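Local coordinates for membrane lipoprotein TpN32 (Treponema pallidum, PDB 1XS5) that binds L-methionine in the manner of a periplasmic binding protein and probably serves methionine uptake as a membrane-anchored lipoprotein, at residues His81-Ala86 and Asn171-Ile176; Phe57-His62 and Ser194-Val199. All blocks are in the same frame, centred on the assembly; numbering follows the deposited sequence.

Interaction 1 (His81-Ala86 and Asn171-Ile176); sequences HVEPLA and NGNYAI. With MET (methionine), chain B.
Glu83 meets the first turn of helix 172-177 through its carboxylate. Asn173 N donates to Glu83 OE1 at 2.8 Å, but the bond is bent, with 127° at the hydrogen, and counts as weak. The Glu83 chain is extended beyond CG, and this carries OE1 to the start of the helix. OE1 also lies 3.5 Å from Asn173 CB. The carboxylate and the Asn173 amide are turned 52° from each other. The amide is held by its nitrogen, which bonds to Ser11 and lies over one face of the Tyr174 ring.

Both segments bind the methionine ligand. The ligand N donates to Glu83 OE1 at 2.7 Å. Asn171 ND2 donates to the ligand O at 2.9 Å in a nearly straight bond of 171°. One water ties the pieces together. It accepts from Gly172 N at 2.7 Å and donates to Glu83 O and to the ligand O. Arg115, from helix 110-122, also bonds the ligand.

Leu85 packs on backbone: CD1 lies 3.6 Å from Asn171 N, a buried nitrogen with no polar partner. The Leu85 side chain also touches helix 110-122, at Arg115, Ala116 and Leu119.

The chemistry suits an amino acid: a carboxylate receives the ammonium group, while an amide and a water hold one carboxylate oxygen. The nearby helix start would probably stabilise negative charge on Glu83 and on the ligand carboxylate.

Interaction 2 (Phe57-His62 and Ser194-Val199); sequences FQHVPH and SAYANV. With MET (methionine), chain B.
Tyr196 sets an edge against the face of the His59 ring in a T-shaped stack. The centroids are 4.8 Å apart and the planes stand at 75°. Tyr196 CD1 sits over the centre of the imidazole. On the opposite face lies the ligand sulfur, with MET SD 3.4 Å from His59 NE2 and offset toward the rim. The His59 ring is thus clamped between tyrosine and thioether. Its rotation is fixed at both nitrogens: ND1 accepts from His62 N as an N-cap of helix 60-70, and NE2 bonds to Asn112. Farther out on Tyr196, CE1 touches Pro61 CG at 3.6 Å.

Val199 bonds through its backbone. Val199 N donates to Gln58 O at 2.9 Å, with 162° at the hydrogen. Its CG1 packs on Val60 CG2 at 4.0 Å, the two side chains crossing at about a right angle. A water joins Val60 N to Ala195 O and Ala197 O.

Beside Val199, Asn198 grips the ligand. ND2 donates to MET OXT at 2.9 Å and OD1 accepts from MET N; OD1 also bonds to His14. A trans first torsion (chi1 -177°) swings the His62 ring across to the ligand methyl CE, which sits over the ring centre, 3.6 Å from its plane. His62 ND1 donates to Gln58 OE1.

The chemistry implies a divided pocket: an amide reads the amino acid head group, and aromatic faces take the thioether, consistent with selection of methionine.

In the fold
Both contacts are buried near the centre of the chain, and both line the same methionine site. Interaction 1 joins the end of strand 74-82 to the start of helix 172-177. Interaction 2 joins strands 54-59 and 198-203 and the start of helix 60-70. Strands 74-82 and 198-203 are neighbours in one mixed sheet, where His81 O and Asn198 N lie 2.8 Å apart, a probable hydrogen bond. Strand 86-88 of the five-stranded sheet follows just after Leu85, so interaction 1 sits where the chain passes from one sheet to the other. Both use water and hydrogen bonds to the ligand; interaction 2 buries more surface and adds ring and apolar contacts, while interaction 1 rests mainly on polar groups.

Interaction 1 (His81-Ala86 and Asn171-Ile176)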
loop_
_atom_site.group_PDB
_atom_site.type_symbol
_atom_site.label_atom_id
_atom_site.label_comp_id
_atom_site.label_asym_id
_atom_site.label_seq_id
_atom_site.Cartn_x
_atom_site.Cartn_y
_atom_site.Cartn_z
ATOM N N HIS A 81 1.468 8.582 4.734
ATOM C CA HIS A 81 2.141 7.644 5.606
ATOM C C HIS A 81 2.887 6.585 4.807
ATOM O O HIS A 81 2.696 6.510 3.606
ATOM C CB HIS A 81 1.135 6.966 6.537
ATOM C CG HIS A 81 0.252 5.927 5.880
ATOM N ND1 HIS A 81 -1.033 6.195 5.457
ATOM C CD2 HIS A 81 0.453 4.606 5.642
ATOM C CE1 HIS A 81 -1.585 5.080 4.992
ATOM N NE2 HIS A 81 -0.707 4.102 5.094
ATOM N N VAL A 82 3.737 5.815 5.492
ATOM C CA VAL A 82 4.524 4.731 4.884
ATOM C C VAL A 82 4.127 3.436 5.602
ATOM O O VAL A 82 3.893 3.453 6.804
ATOM C CB VAL A 82 6.077 4.952 5.017
ATOM C CG1 VAL A 82 6.500 6.237 4.272
ATOM C CG2 VAL A 82 6.495 5.018 6.496
ATOM N N GLU A 83 3.986 2.331 4.858
ATOM C CA GLU A 83 3.598 1.025 5.429
ATOM C C GLU A 83 4.688 0.084 4.895
ATOM O O GLU A 83 4.565 -0.399 3.756
ATOM C CB GLU A 83 2.303 0.559 4.764
ATOM C CG GLU A 83 1.058 0.636 5.462
ATOM C CD GLU A 83 -0.098 0.381 4.472
ATOM O OE1 GLU A 83 -0.133 -0.678 3.806
ATOM O OE2 GLU A 83 -0.943 1.273 4.353
ATOM N N PRO A 84 5.734 -0.194 5.678
ATOM C CA PRO A 84 6.775 -1.084 5.155
ATOM C C PRO A 84 6.285 -2.449 4.719
ATOM O O PRO A 84 5.471 -3.120 5.395
ATOM C CB PRO A 84 7.792 -1.188 6.308
ATOM C CG PRO A 84 7.546 0.087 7.131
ATOM C CD PRO A 84 6.015 0.181 7.080
ATOM N N LEU A 85 6.785 -2.837 3.546
ATOM C CA LEU A 85 6.484 -4.158 2.963
ATOM C C LEU A 85 7.495 -5.141 3.568
ATOM O O LEU A 85 8.695 -4.812 3.679
ATOM C CB LEU A 85 6.707 -4.105 1.464
ATOM C CG LEU A 85 6.393 -5.381 0.694
ATOM C CD1 LEU A 85 4.875 -5.584 0.732
ATOM C CD2 LEU A 85 6.847 -5.220 -0.737
ATOM N N ALA A 86 7.028 -6.335 3.950
ATOM C CA ALA A 86 7.917 -7.335 4.533
ATOM C C ALA A 86 7.619 -8.758 4.045
ATOM O O ALA A 86 6.511 -9.034 3.581
ATOM C CB ALA A 86 7.763 -7.319 6.082
ATOM N N ASN A 171 1.592 -6.756 1.738
ATOM C CA ASN A 171 1.440 -5.306 1.975
ATOM C C ASN A 171 1.083 -5.070 3.457
ATOM O O ASN A 171 0.275 -5.824 4.035
ATOM C CB ASN A 171 0.283 -4.689 1.196
ATOM C CG ASN A 171 0.404 -4.921 -0.303
ATOM O OD1 ASN A 171 0.149 -6.021 -0.778
ATOM N ND2 ASN A 171 0.818 -3.893 -1.032
ATOM N N GLY A 172 1.575 -3.967 3.999
ATOM C CA GLY A 172 1.314 -3.672 5.401
ATOM C C GLY A 172 -0.162 -3.656 5.773
ATOM O O GLY A 172 -0.529 -4.229 6.795
ATOM N N ASN A 173 -1.022 -3.045 4.955
ATOM C CA ASN A 173 -2.426 -3.007 5.361
ATOM C C ASN A 173 -2.998 -4.409 5.545
ATOM O O ASN A 173 -3.664 -4.730 6.575
ATOM C CB ASN A 173 -3.278 -2.186 4.344
ATOM C CG ASN A 173 -3.401 -2.856 2.990
ATOM O OD1 ASN A 173 -2.414 -3.047 2.274
ATOM N ND2 ASN A 173 -4.634 -3.214 2.628
ATOM N N TYR A 174 -2.720 -5.293 4.597
ATOM C CA TYR A 174 -3.266 -6.649 4.705
ATOM C C TYR A 174 -2.598 -7.482 5.778
ATOM O O TYR A 174 -3.248 -8.359 6.392
ATOM C CB TYR A 174 -3.168 -7.376 3.350
ATOM C CG TYR A 174 -4.134 -6.798 2.360
ATOM C CD1 TYR A 174 -5.480 -6.699 2.679
ATOM C CD2 TYR A 174 -3.719 -6.375 1.099
ATOM C CE1 TYR A 174 -6.405 -6.209 1.769
ATOM C CE2 TYR A 174 -4.641 -5.861 0.170
ATOM C CZ TYR A 174 -5.976 -5.788 0.517
ATOM O OH TYR A 174 -6.931 -5.301 -0.358
ATOM N N ALA A 175 -1.305 -7.223 6.010
ATOM C CA ALA A 175 -0.561 -7.957 7.046
ATOM C C ALA A 175 -1.160 -7.568 8.426
ATOM O O ALA A 175 -1.498 -8.430 9.242
ATOM C CB ALA A 175 0.946 -7.548 7.004
ATOM N N ILE A 176 -1.298 -6.263 8.667
ATOM C CA ILE A 176 -1.818 -5.763 9.939
ATOM C C ILE A 176 -3.227 -6.303 10.201
ATOM O O ILE A 176 -3.582 -6.697 11.320
ATOM C CB ILE A 176 -1.818 -4.216 9.929
ATOM C CG1 ILE A 176 -0.370 -3.693 9.972
ATOM C CG2 ILE A 176 -2.615 -3.702 11.091
ATOM C CD1 ILE A 176 -0.346 -2.219 9.476
HETATM N N MET B . -1.272 0.236 1.560
HETATM C CA MET B . -0.545 -0.401 0.402
HETATM C C MET B . 0.989 -0.422 0.573
HETATM O O MET B . 1.615 -1.484 0.334
HETATM C CB MET B . -0.878 0.341 -0.911
HETATM C CG MET B . -0.415 -0.430 -2.130
HETATM S SD MET B . -0.733 0.400 -3.704
HETATM C CE MET B . -2.520 -0.015 -3.881
HETATM O OXT MET B . 1.550 0.634 0.941
HETATM O O HOH W 1 3.247 -2.521 2.446
#

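Interaction 2 (Phe57-His62 and Ser194-Val199)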
loop_
_atom_site.group_PDB
_atom_site.type_symbol
_atom_site.label_atom_id
_atom_site.label_comp_id
_atom_site.label_asym_id
_atom_site.label_seq_id
_atom_site.Cartn_x
_atom_site.Cartn_y
_atom_site.Cartn_z
ATOM N N PHE A 57 -5.719 5.005 -0.632
ATOM C CA PHE A 57 -5.378 3.576 -0.481
ATOM C C PHE A 57 -4.095 3.120 -1.179
ATOM O O PHE A 57 -3.676 1.999 -0.967
ATOM C CB PHE A 57 -6.491 2.700 -1.072
ATOM C CG PHE A 57 -6.428 2.596 -2.588
ATOM C CD1 PHE A 57 -6.874 3.640 -3.398
ATOM C CD2 PHE A 57 -5.920 1.446 -3.197
ATOM C CE1 PHE A 57 -6.829 3.534 -4.807
ATOM C CE2 PHE A 57 -5.867 1.321 -4.585
ATOM C CZ PHE A 57 -6.328 2.365 -5.399
ATOM N N GLN A 58 -3.459 3.995 -1.971
ATOM C CA GLN A 58 -2.331 3.561 -2.776
ATOM C C GLN A 58 -1.106 4.456 -2.661
ATOM O O GLN A 58 -1.173 5.525 -2.038
ATOM C CB GLN A 58 -2.772 3.568 -4.247
ATOM C CG GLN A 58 -2.881 5.039 -4.837
ATOM C CD GLN A 58 -3.779 5.174 -6.092
ATOM O OE1 GLN A 58 -3.551 4.554 -7.106
ATOM N NE2 GLN A 58 -4.785 5.996 -5.993
ATOM N N HIS A 59 -0.018 4.013 -3.302
ATOM C CA HIS A 59 1.199 4.827 -3.353
ATOM C C HIS A 59 1.341 5.391 -4.800
ATOM O O HIS A 59 0.574 5.014 -5.696
ATOM C CB HIS A 59 2.426 4.002 -2.915
ATOM C CG HIS A 59 2.498 2.629 -3.503
ATOM N ND1 HIS A 59 2.582 2.387 -4.856
ATOM C CD2 HIS A 59 2.568 1.422 -2.906
ATOM C CE1 HIS A 59 2.707 1.092 -5.067
ATOM N NE2 HIS A 59 2.704 0.484 -3.894
ATOM N N VAL A 60 2.293 6.300 -5.040
ATOM C CA VAL A 60 2.408 6.875 -6.368
ATOM C C VAL A 60 2.699 5.906 -7.537
ATOM O O VAL A 60 2.128 6.068 -8.623
ATOM C CB VAL A 60 3.413 8.093 -6.375
ATOM C CG1 VAL A 60 3.570 8.613 -7.797
ATOM C CG2 VAL A 60 2.839 9.231 -5.509
ATOM N N PRO A 61 3.605 4.911 -7.350
ATOM C CA PRO A 61 3.864 3.979 -8.450
ATOM C C PRO A 61 2.565 3.254 -8.868
ATOM O O PRO A 61 2.348 2.987 -10.034
ATOM C CB PRO A 61 4.904 3.010 -7.856
ATOM C CG PRO A 61 5.749 3.919 -7.007
ATOM C CD PRO A 61 4.660 4.797 -6.306
ATOM N N HIS A 62 1.700 2.945 -7.908
ATOM C CA HIS A 62 0.445 2.276 -8.237
ATOM C C HIS A 62 -0.470 3.206 -9.056
ATOM O O HIS A 62 -1.061 2.791 -10.024
ATOM C CB HIS A 62 -0.254 1.802 -6.954
ATOM C CG HIS A 62 -1.519 1.048 -7.218
ATOM N ND1 HIS A 62 -2.736 1.673 -7.367
ATOM C CD2 HIS A 62 -1.737 -0.265 -7.436
ATOM C CE1 HIS A 62 -3.655 0.768 -7.660
ATOM N NE2 HIS A 62 -3.070 -0.417 -7.714
ATOM N N SER A 194 9.970 4.570 1.991
ATOM C CA SER A 194 9.497 5.941 1.823
ATOM C C SER A 194 9.064 6.257 0.379
ATOM O O SER A 194 8.188 7.108 0.160
ATOM C CB SER A 194 10.552 6.943 2.309
ATOM O OG SER A 194 11.517 7.127 1.278
ATOM N N ALA A 195 9.652 5.588 -0.611
ATOM C CA ALA A 195 9.261 5.802 -2.022
ATOM C C ALA A 195 7.794 5.324 -2.279
ATOM O O ALA A 195 7.114 5.739 -3.223
ATOM C CB ALA A 195 10.198 5.043 -2.934
ATOM N N TYR A 196 7.331 4.434 -1.419
ATOM C CA TYR A 196 6.003 3.872 -1.554
ATOM C C TYR A 196 5.019 4.444 -0.555
ATOM O O TYR A 196 4.062 3.778 -0.158
ATOM C CB TYR A 196 6.125 2.347 -1.471
ATOM C CG TYR A 196 6.813 1.783 -2.710
ATOM C CD1 TYR A 196 6.090 1.566 -3.896
ATOM C CD2 TYR A 196 8.188 1.499 -2.717
ATOM C CE1 TYR A 196 6.709 1.079 -5.039
ATOM C CE2 TYR A 196 8.820 1.017 -3.872
ATOM C CZ TYR A 196 8.070 0.805 -5.025
ATOM O OH TYR A 196 8.667 0.290 -6.162
ATOM N N ALA A 197 5.256 5.699 -0.158
ATOM C CA ALA A 197 4.350 6.415 0.753
ATOM C C ALA A 197 2.944 6.435 0.115
ATOM O O ALA A 197 2.790 6.615 -1.111
ATOM C CB ALA A 197 4.846 7.873 0.965
ATOM N N ASN A 198 1.929 6.240 0.959
ATOM C CA ASN A 198 0.532 6.229 0.533
ATOM C C ASN A 198 0.077 7.670 0.463
ATOM O O ASN A 198 0.372 8.483 1.351
ATOM C CB ASN A 198 -0.304 5.434 1.523
ATOM C CG ASN A 198 -0.146 3.910 1.328
ATOM O OD1 ASN A 198 -1.107 3.156 1.493
ATOM N ND2 ASN A 198 1.076 3.457 0.966
ATOM N N VAL A 199 -0.682 7.974 -0.580
ATOM C CA VAL A 199 -1.081 9.347 -0.856
ATOM C C VAL A 199 -2.584 9.552 -1.003
ATOM O O VAL A 199 -3.343 8.609 -1.286
ATOM C CB VAL A 199 -0.470 9.814 -2.199
ATOM C CG1 VAL A 199 1.039 10.077 -2.060
ATOM C CG2 VAL A 199 -0.675 8.721 -3.255
HETATM N N MET B . -1.272 0.236 1.560
HETATM C CA MET B . -0.545 -0.401 0.402
HETATM C C MET B . 0.989 -0.422 0.573
HETATM O O MET B . 1.615 -1.484 0.334
HETATM C CB MET B . -0.878 0.341 -0.911
HETATM C CG MET B . -0.415 -0.430 -2.130
HETATM S SD MET B . -0.733 0.400 -3.704
HETATM C CE MET B . -2.520 -0.015 -3.881
HETATM O OXT MET B . 1.550 0.634 0.941
HETATM O O HOH W 2 -4.911 6.837 -2.754
HETATM O O HOH W 3 4.561 6.902 -3.067
#